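Side-chain contacts in solute-binding protein (Thermoactinomyces vulgaris, PDB 2ZYO), which binds maltotetraose and, as a cyclo/maltodextrin-binding protein, probably delivers such sugars to a membrane transporter: residues Lys38-Phe43 with Val51-Val56; Lys282-Ser287 with Phe302-Glu307; Ser311-Lys314 with Ile319-Gln322. One frame throughout, in Å; residues are numbered along the deposited sequence.

Contact 1 (Lys38-Phe43 with Val51-Val56)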
loop_
_atom_site.group_PDB
_atom_site.type_symbol
_atom_site.label_atom_id
_atom_site.label_comp_id
_atom_site.label_asym_id
_atom_site.label_seq_id
_atom_site.Cartn_x
_atom_site.Cartn_y
_atom_site.Cartn_z
ATOM N N LYS A 38 21.051 5.322 -11.023
ATOM C CA LYS A 38 21.438 4.607 -12.239
ATOM C C LYS A 38 20.632 5.081 -13.448
ATOM O O LYS A 38 21.202 5.451 -14.481
ATOM C CB LYS A 38 21.278 3.090 -12.068
ATOM C CG LYS A 38 21.558 2.304 -13.345
ATOM C CD LYS A 38 21.075 0.867 -13.249
ATOM C CE LYS A 38 21.154 0.166 -14.599
ATOM N NZ LYS A 38 22.548 0.042 -15.117
ATOM N N TRP A 39 19.310 5.072 -13.314
ATOM C CA TRP A 39 18.445 5.400 -14.443
ATOM C C TRP A 39 18.395 6.891 -14.761
ATOM O O TRP A 39 18.278 7.265 -15.930
ATOM C CB TRP A 39 17.068 4.750 -14.283
ATOM C CG TRP A 39 17.214 3.275 -14.423
ATOM C CD1 TRP A 39 17.210 2.348 -13.421
ATOM C CD2 TRP A 39 17.477 2.559 -15.633
ATOM N NE1 TRP A 39 17.425 1.094 -13.936
ATOM C CE2 TRP A 39 17.592 1.193 -15.293
ATOM C CE3 TRP A 39 17.613 2.936 -16.976
ATOM C CZ2 TRP A 39 17.831 0.201 -16.248
ATOM C CZ3 TRP A 39 17.854 1.951 -17.924
ATOM C CH2 TRP A 39 17.960 0.598 -17.553
ATOM N N ALA A 40 18.522 7.732 -13.735
ATOM C CA ALA A 40 18.746 9.161 -13.952
ATOM C C ALA A 40 20.027 9.351 -14.761
ATOM O O ALA A 40 20.064 10.144 -15.705
ATOM C CB ALA A 40 18.839 9.893 -12.636
ATOM N N GLY A 41 21.065 8.598 -14.400
ATOM C CA GLY A 41 22.337 8.621 -15.124
ATOM C C GLY A 41 22.193 8.264 -16.593
ATOM O O GLY A 41 22.790 8.918 -17.457
ATOM N N GLU A 42 21.397 7.233 -16.876
ATOM C CA GLU A 42 21.122 6.817 -18.256
ATOM C C GLU A 42 20.345 7.879 -19.038
ATOM O O GLU A 42 20.589 8.073 -20.228
ATOM C CB GLU A 42 20.375 5.478 -18.297
ATOM C CG GLU A 42 21.209 4.267 -17.864
ATOM C CD GLU A 42 22.315 3.899 -18.849
ATOM O OE1 GLU A 42 22.197 4.209 -20.057
ATOM O OE2 GLU A 42 23.308 3.282 -18.413
ATOM N N PHE A 43 19.413 8.562 -18.371
ATOM C CA PHE A 43 18.686 9.672 -18.994
ATOM C C PHE A 43 19.645 10.798 -19.375
ATOM O O PHE A 43 19.561 11.347 -20.473
ATOM C CB PHE A 43 17.579 10.194 -18.070
ATOM C CG PHE A 43 16.709 11.256 -18.696
ATOM C CD1 PHE A 43 15.617 10.908 -19.483
ATOM C CD2 PHE A 43 16.979 12.607 -18.488
ATOM C CE1 PHE A 43 14.807 11.890 -20.059
ATOM C CE2 PHE A 43 16.179 13.593 -19.062
ATOM C CZ PHE A 43 15.092 13.232 -19.848
ATOM N N VAL A 51 20.696 15.275 -14.351
ATOM C CA VAL A 51 19.642 14.886 -13.418
ATOM C C VAL A 51 20.246 14.703 -12.031
ATOM O O VAL A 51 21.019 13.769 -11.794
ATOM C CB VAL A 51 18.865 13.622 -13.860
ATOM C CG1 VAL A 51 17.766 13.310 -12.856
ATOM C CG2 VAL A 51 18.259 13.814 -15.243
ATOM N N GLU A 52 19.902 15.623 -11.133
ATOM C CA GLU A 52 20.372 15.572 -9.758
ATOM C C GLU A 52 19.397 14.773 -8.905
ATOM O O GLU A 52 18.223 15.130 -8.787
ATOM C CB GLU A 52 20.534 16.984 -9.189
ATOM C CG GLU A 52 21.163 17.014 -7.796
ATOM C CD GLU A 52 21.086 18.373 -7.120
ATOM O OE1 GLU A 52 20.319 19.247 -7.583
ATOM O OE2 GLU A 52 21.794 18.563 -6.108
ATOM N N VAL A 53 19.895 13.691 -8.318
ATOM C CA VAL A 53 19.106 12.867 -7.415
ATOM C C VAL A 53 19.490 13.211 -5.982
ATOM O O VAL A 53 20.630 12.987 -5.566
ATOM C CB VAL A 53 19.310 11.357 -7.681
ATOM C CG1 VAL A 53 18.432 10.526 -6.753
ATOM C CG2 VAL A 53 18.996 11.027 -9.132
ATOM N N VAL A 54 18.526 13.757 -5.245
ATOM C CA VAL A 54 18.734 14.223 -3.875
ATOM C C VAL A 54 18.063 13.250 -2.904
ATOM O O VAL A 54 16.898 12.898 -3.095
ATOM C CB VAL A 54 18.156 15.650 -3.674
ATOM C CG1 VAL A 54 18.438 16.173 -2.264
ATOM C CG2 VAL A 54 18.715 16.614 -4.715
ATOM N N PRO A 55 18.799 12.795 -1.872
ATOM C CA PRO A 55 18.199 11.918 -0.866
ATOM C C PRO A 55 17.210 12.649 0.041
ATOM O O PRO A 55 17.602 13.540 0.797
ATOM C CB PRO A 55 19.409 11.430 -0.062
ATOM C CG PRO A 55 20.421 12.512 -0.209
ATOM C CD PRO A 55 20.228 13.047 -1.604
ATOM N N VAL A 56 15.935 12.278 -0.061
ATOM C CA VAL A 56 14.887 12.775 0.836
ATOM C C VAL A 56 13.931 11.632 1.168
ATOM O O VAL A 56 13.399 10.973 0.267
ATOM C CB VAL A 56 14.069 13.956 0.237
ATOM C CG1 VAL A 56 13.133 14.536 1.291
ATOM C CG2 VAL A 56 14.977 15.056 -0.311
#
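The methyl group of Ala40 sits against two valines of the neighbouring strand: Ala40 CB lies 3.6 Å from Val51 CG1 and is 3.7 Å from Val53 CG2. The two valines use different branches. Both hold CG1 anti to the backbone N (chi1 -178° in each), yet Val51 meets Ala40 with this branch, whereas Val53 does so with CG2, the branch beside its backbone N. The other branch of Val51 goes to the aromatic ring one turn further along the helix, where Val51 CG2 is 3.7 Å from Phe43 CD2. It approaches that ring obliquely, and the two side chains cross at about a right angle. No hydrogen bond links the segments, and the close side-chain contacts are all apolar; 159 Å² is buried between them.

The backbones explain the reach. Helix 38-43 and strand 51-55 run antiparallel, with 167° between their directions and axes 8.4 Å apart, as expected where helix 30-47 passes back to strand 50-55 in the beta-alpha-beta unit that starts with strand 20-25. Strand alternation points the CB of Val51 and Val53 to the helix and that of Glu52 away; Glu52 OE1 forms a salt bridge with Lys20 NZ. Further out, Leu299 of helix 293-302 touches both Phe43 and Val51, and the ring of Phe302 meets that of Phe43 edge-to-face.

Contact 2 (Lys282-Ser287 with Phe302-Glu307)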
loop_
_atom_site.group_PDB
_atom_site.type_symbol
_atom_site.label_atom_id
_atom_site.label_comp_id
_atom_site.label_asym_id
_atom_site.label_seq_id
_atom_site.Cartn_x
_atom_site.Cartn_y
_atom_site.Cartn_z
ATOM N N LYS A 282 3.562 3.329 -4.894
ATOM C CA LYS A 282 4.567 4.384 -4.848
ATOM C C LYS A 282 4.853 4.813 -6.279
ATOM O O LYS A 282 5.306 4.009 -7.091
ATOM C CB LYS A 282 5.855 3.897 -4.176
ATOM C CG LYS A 282 5.729 3.646 -2.677
ATOM C CD LYS A 282 7.088 3.538 -1.990
ATOM C CE LYS A 282 7.923 2.377 -2.508
ATOM N NZ LYS A 282 9.255 2.296 -1.840
ATOM N N GLY A 283 4.572 6.074 -6.589
ATOM C CA GLY A 283 4.807 6.591 -7.933
ATOM C C GLY A 283 5.710 7.807 -7.965
ATOM O O GLY A 283 6.092 8.338 -6.920
ATOM N N TRP A 284 6.060 8.227 -9.179
ATOM C CA TRP A 284 6.717 9.509 -9.410
ATOM C C TRP A 284 5.644 10.542 -9.700
ATOM O O TRP A 284 4.751 10.296 -10.519
ATOM C CB TRP A 284 7.653 9.439 -10.618
ATOM C CG TRP A 284 8.925 8.686 -10.403
ATOM C CD1 TRP A 284 9.327 7.554 -11.052
ATOM C CD2 TRP A 284 9.976 9.020 -9.487
ATOM N NE1 TRP A 284 10.560 7.155 -10.593
ATOM C CE2 TRP A 284 10.980 8.035 -9.630
ATOM C CE3 TRP A 284 10.163 10.047 -8.553
ATOM C CZ2 TRP A 284 12.160 8.052 -8.878
ATOM C CZ3 TRP A 284 11.335 10.062 -7.800
ATOM C CH2 TRP A 284 12.317 9.067 -7.967
ATOM N N TYR A 285 5.738 11.693 -9.038
ATOM C CA TYR A 285 4.799 12.797 -9.249
ATOM C C TYR A 285 5.537 14.028 -9.751
ATOM O O TYR A 285 6.753 14.138 -9.596
ATOM C CB TYR A 285 4.016 13.108 -7.966
ATOM C CG TYR A 285 3.563 11.865 -7.239
ATOM C CD1 TYR A 285 2.795 10.900 -7.888
ATOM C CD2 TYR A 285 3.918 11.643 -5.911
ATOM C CE1 TYR A 285 2.392 9.744 -7.235
ATOM C CE2 TYR A 285 3.513 10.488 -5.243
ATOM C CZ TYR A 285 2.754 9.546 -5.914
ATOM O OH TYR A 285 2.350 8.402 -5.271
ATOM N N LEU A 286 4.794 14.943 -10.367
ATOM C CA LEU A 286 5.363 16.145 -10.960
ATOM C C LEU A 286 5.015 17.367 -10.120
ATOM O O LEU A 286 3.840 17.712 -9.969
ATOM C CB LEU A 286 4.845 16.314 -12.394
ATOM C CG LEU A 286 5.289 17.522 -13.226
ATOM C CD1 LEU A 286 6.802 17.601 -13.352
ATOM C CD2 LEU A 286 4.632 17.477 -14.600
ATOM N N SER A 287 6.044 18.014 -9.580
ATOM C CA SER A 287 5.854 19.204 -8.759
ATOM C C SER A 287 5.148 20.300 -9.543
ATOM O O SER A 287 5.479 20.554 -10.702
ATOM C CB SER A 287 7.197 19.728 -8.254
ATOM O OG SER A 287 7.058 21.016 -7.676
ATOM N N PHE A 302 10.959 7.709 -18.652
ATOM C CA PHE A 302 12.241 7.018 -18.758
ATOM C C PHE A 302 12.527 6.191 -17.503
ATOM O O PHE A 302 13.059 5.083 -17.589
ATOM C CB PHE A 302 13.376 8.014 -19.027
ATOM C CG PHE A 302 14.677 7.363 -19.389
ATOM C CD1 PHE A 302 14.984 7.074 -20.716
ATOM C CD2 PHE A 302 15.601 7.034 -18.401
ATOM C CE1 PHE A 302 16.191 6.463 -21.053
ATOM C CE2 PHE A 302 16.809 6.420 -18.731
ATOM C CZ PHE A 302 17.101 6.137 -20.057
ATOM N N LEU A 303 12.145 6.729 -16.345
ATOM C CA LEU A 303 12.380 6.065 -15.062
ATOM C C LEU A 303 11.402 4.923 -14.783
ATOM O O LEU A 303 11.608 4.151 -13.848
ATOM C CB LEU A 303 12.320 7.076 -13.911
ATOM C CG LEU A 303 13.345 8.216 -13.874
ATOM C CD1 LEU A 303 13.009 9.180 -12.751
ATOM C CD2 LEU A 303 14.771 7.692 -13.725
ATOM N N THR A 304 10.338 4.833 -15.582
ATOM C CA THR A 304 9.285 3.841 -15.357
ATOM C C THR A 304 9.069 2.907 -16.553
ATOM O O THR A 304 8.029 2.246 -16.660
ATOM C CB THR A 304 7.940 4.507 -14.978
ATOM O OG1 THR A 304 7.545 5.421 -16.011
ATOM C CG2 THR A 304 8.058 5.260 -13.656
ATOM N N SER A 305 10.056 2.852 -17.445
ATOM C CA SER A 305 9.992 1.969 -18.607
ATOM C C SER A 305 10.097 0.511 -18.178
ATOM O O SER A 305 10.473 0.213 -17.039
ATOM C CB SER A 305 11.130 2.294 -19.574
ATOM O OG SER A 305 12.371 1.887 -19.026
ATOM N N LYS A 306 9.780 -0.400 -19.095
ATOM C CA LYS A 306 9.937 -1.828 -18.832
ATOM C C LYS A 306 11.360 -2.156 -18.368
ATOM O O LYS A 306 11.545 -2.849 -17.370
ATOM C CB LYS A 306 9.563 -2.652 -20.068
ATOM C CG LYS A 306 9.544 -4.156 -19.826
ATOM C CD LYS A 306 9.197 -4.917 -21.097
ATOM C CE LYS A 306 9.453 -6.411 -20.930
ATOM N NZ LYS A 306 9.202 -7.183 -22.182
ATOM N N GLU A 307 12.352 -1.625 -19.082
ATOM C CA GLU A 307 13.759 -1.842 -18.750
ATOM C C GLU A 307 14.126 -1.291 -17.369
ATOM O O GLU A 307 14.791 -1.969 -16.583
ATOM C CB GLU A 307 14.660 -1.218 -19.822
ATOM C CG GLU A 307 16.131 -1.597 -19.701
ATOM C CD GLU A 307 17.030 -0.867 -20.690
ATOM O OE1 GLU A 307 16.549 0.036 -21.411
ATOM O OE2 GLU A 307 18.230 -1.203 -20.744
HETATM O O HOH W 1 11.856 4.673 -11.081
#
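Strand 278-287 of the mixed sheet presents Trp284 to the connection between helices 293-302 and 306-316, in a chain of the bacterial solute-binding protein 1 family. The contact is buried and rests on this one indole, which Leu303 and Thr304 approach from different directions.

Leu303 comes over a face. Its CD1 stands 3.7 Å above the indole plane, offset toward the rim, and lies 4.1 Å from the centroid of the five-membered ring of Trp284. With the methyl 25° off the ring normal, the geometry is that of a CH-pi contact. Leu303 CB adds a second touch, 3.8 Å from Trp284 NE1; the two side chains cross at about a right angle. Thr304 instead uses the ring edge: its CG2 lies in the indole plane, 3.7 Å from Trp284 CD1. A first torsion of 58° places Thr304 CG2 anti to its own carbonyl carbon and sets OG1 apart from this methyl, where the hydroxyl hydrogen-bonds to Met300 O. Thus the branched side chain gives carbon to the indole and oxygen to the preceding helix.

Around the indole, Lys126 makes a cation-pi contact with Trp284, and Trp39 packs on Leu303. Ser305, at the N-cap position of helix 306-316, hydrogen-bonds through OG to Ala308 N. The indole N-H is satisfied as well, although no direct hydrogen bond joins the segments. Water 1 lies in the ring plane and accepts from Trp284 NE1 at 2.8 Å, while donating to the backbone oxygen Leu303 O, also at 2.8 Å.

Contact 3 (Ser311-Lys314 with Ile319-Gln322)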
loop_
_atom_site.group_PDB
_atom_site.type_symbol
_atom_site.label_atom_id
_atom_site.label_comp_id
_atom_site.label_asym_id
_atom_site.label_seq_id
_atom_site.Cartn_x
_atom_site.Cartn_y
_atom_site.Cartn_z
ATOM N N SER A 311 14.925 -3.607 -13.865
ATOM C CA SER A 311 16.117 -3.302 -13.077
ATOM C C SER A 311 15.760 -2.937 -11.637
ATOM O O SER A 311 16.364 -3.455 -10.691
ATOM C CB SER A 311 16.905 -2.171 -13.744
ATOM O OG SER A 311 17.840 -1.584 -12.857
ATOM N N ARG A 312 14.771 -2.059 -11.473
ATOM C CA ARG A 312 14.338 -1.647 -10.135
ATOM C C ARG A 312 13.860 -2.823 -9.286
ATOM O O ARG A 312 14.215 -2.922 -8.110
ATOM C CB ARG A 312 13.257 -0.563 -10.192
ATOM C CG ARG A 312 13.075 0.122 -8.850
ATOM C CD ARG A 312 12.019 1.210 -8.848
ATOM N NE ARG A 312 12.034 1.894 -7.557
ATOM C CZ ARG A 312 11.379 1.481 -6.473
ATOM N NH1 ARG A 312 10.623 0.391 -6.513
ATOM N NH2 ARG A 312 11.480 2.164 -5.342
ATOM N N PHE A 313 13.069 -3.715 -9.880
ATOM C CA PHE A 313 12.601 -4.888 -9.149
ATOM C C PHE A 313 13.759 -5.765 -8.677
ATOM O O PHE A 313 13.798 -6.181 -7.521
ATOM C CB PHE A 313 11.619 -5.730 -9.966
ATOM C CG PHE A 313 11.394 -7.097 -9.387
ATOM C CD1 PHE A 313 10.670 -7.254 -8.207
ATOM C CD2 PHE A 313 11.949 -8.221 -9.989
ATOM C CE1 PHE A 313 10.484 -8.510 -7.647
ATOM C CE2 PHE A 313 11.767 -9.483 -9.435
ATOM C CZ PHE A 313 11.032 -9.628 -8.264
ATOM N N LYS A 314 14.694 -6.040 -9.580
ATOM C CA LYS A 314 15.819 -6.924 -9.276
ATOM C C LYS A 314 16.723 -6.357 -8.177
ATOM O O LYS A 314 17.265 -7.111 -7.365
ATOM C CB LYS A 314 16.612 -7.249 -10.546
ATOM C CG LYS A 314 15.834 -8.102 -11.550
ATOM C CD LYS A 314 16.592 -8.277 -12.855
ATOM C CE LYS A 314 15.711 -8.903 -13.924
ATOM N NZ LYS A 314 16.421 -9.035 -15.226
ATOM N N ILE A 319 7.745 -4.927 -6.160
ATOM C CA ILE A 319 6.998 -5.330 -7.351
ATOM C C ILE A 319 6.608 -4.122 -8.202
ATOM O O ILE A 319 5.916 -3.230 -7.722
ATOM C CB ILE A 319 5.727 -6.131 -6.973
ATOM C CG1 ILE A 319 6.106 -7.379 -6.172
ATOM C CG2 ILE A 319 4.935 -6.515 -8.225
ATOM C CD1 ILE A 319 4.945 -8.017 -5.438
ATOM N N PRO A 320 7.052 -4.092 -9.474
ATOM C CA PRO A 320 6.623 -3.008 -10.349
ATOM C C PRO A 320 5.269 -3.331 -10.987
ATOM O O PRO A 320 5.123 -4.392 -11.601
ATOM C CB PRO A 320 7.728 -2.953 -11.409
ATOM C CG PRO A 320 8.279 -4.345 -11.468
ATOM C CD PRO A 320 7.959 -5.035 -10.156
ATOM N N PRO A 321 4.274 -2.435 -10.837
ATOM C CA PRO A 321 2.965 -2.731 -11.417
ATOM C C PRO A 321 2.941 -2.404 -12.911
ATOM O O PRO A 321 2.152 -1.571 -13.374
ATOM C CB PRO A 321 2.018 -1.839 -10.614
ATOM C CG PRO A 321 2.852 -0.682 -10.193
ATOM C CD PRO A 321 4.290 -1.133 -10.141
ATOM N N GLN A 322 3.827 -3.077 -13.636
ATOM C CA GLN A 322 4.004 -2.914 -15.067
ATOM C C GLN A 322 3.497 -4.206 -15.701
ATOM O O GLN A 322 3.949 -5.293 -15.333
ATOM C CB GLN A 322 5.495 -2.698 -15.358
ATOM C CG GLN A 322 5.812 -1.836 -16.581
ATOM C CD GLN A 322 5.874 -2.615 -17.892
ATOM O OE1 GLN A 322 6.082 -2.028 -18.951
ATOM N NE2 GLN A 322 5.694 -3.931 -17.827
#
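The ring of Phe313 meets both Pro320 and Ile319 obliquely, so neither neighbour lies squarely over a face or at an edge. Pro320 CD is 4.0 Å from Phe313 CD1 and 4.1 Å from Phe313 CG, at the root of the ring. The closest approach between the two side chains is lower still, on the stem: Phe313 CB lies 3.7 Å from Pro320 CD and 3.9 Å from Pro320 CG. Ile319 takes part through its backbone carbon, Ile319 CA being 4.2 Å from Phe313 CD1. Its CB points away from the helix, and its side chain touches Ile128 and Val337 instead.

The backbone sets Phe313 CB against the proline, and a chi1 of 166° puts CG anti to the backbone N, with CD1 still near Pro320 CD. Met330 and Ile331 of helix 329-332 also touch Phe313, and Ile331 reaches Pro320 too, so this helix touches both members of the pair.

A short route joins the segments, four residues long, and the salt bridge from Arg312 NH1 to Glu318 OE1 ties it to the helix. Beyond Pro320 the backbone bends again, with Pro321 at the centre of an inverse gamma turn whose bond, Gln322 N to Pro320 O at 2.7 Å, is weak. The arrangement is a helix followed by a returning loop, here packing Phe313 of helix 306-316 against Ile319 and Pro320, the residues that lead into the inverse gamma turn.

How the contacts relate
The contacts follow one another along the chain, each closing before the next opens, and all lie on the same side of its centre. Contacts 1 and 2 have centres about 12 Å apart, contacts 2 and 3 about 11 Å, and contacts 1 and 3 about 17 Å. Helix 306-316 is common to contacts 2 and 3. Helix 30-47, which carries contact 1, bridges to both: Trp39 O is 3.3 Å from Phe302 CE2, and Trp39 NE1 is 2.9 Å from Ser311 OG, a probable hydrogen bond. Together they link the beta-alpha-beta unit, strand 278-287 of the mixed sheet and helix 306-316, set back from the sugar: at contact 3, the Ile319 side chain remains about 13 Å from a bound glucose.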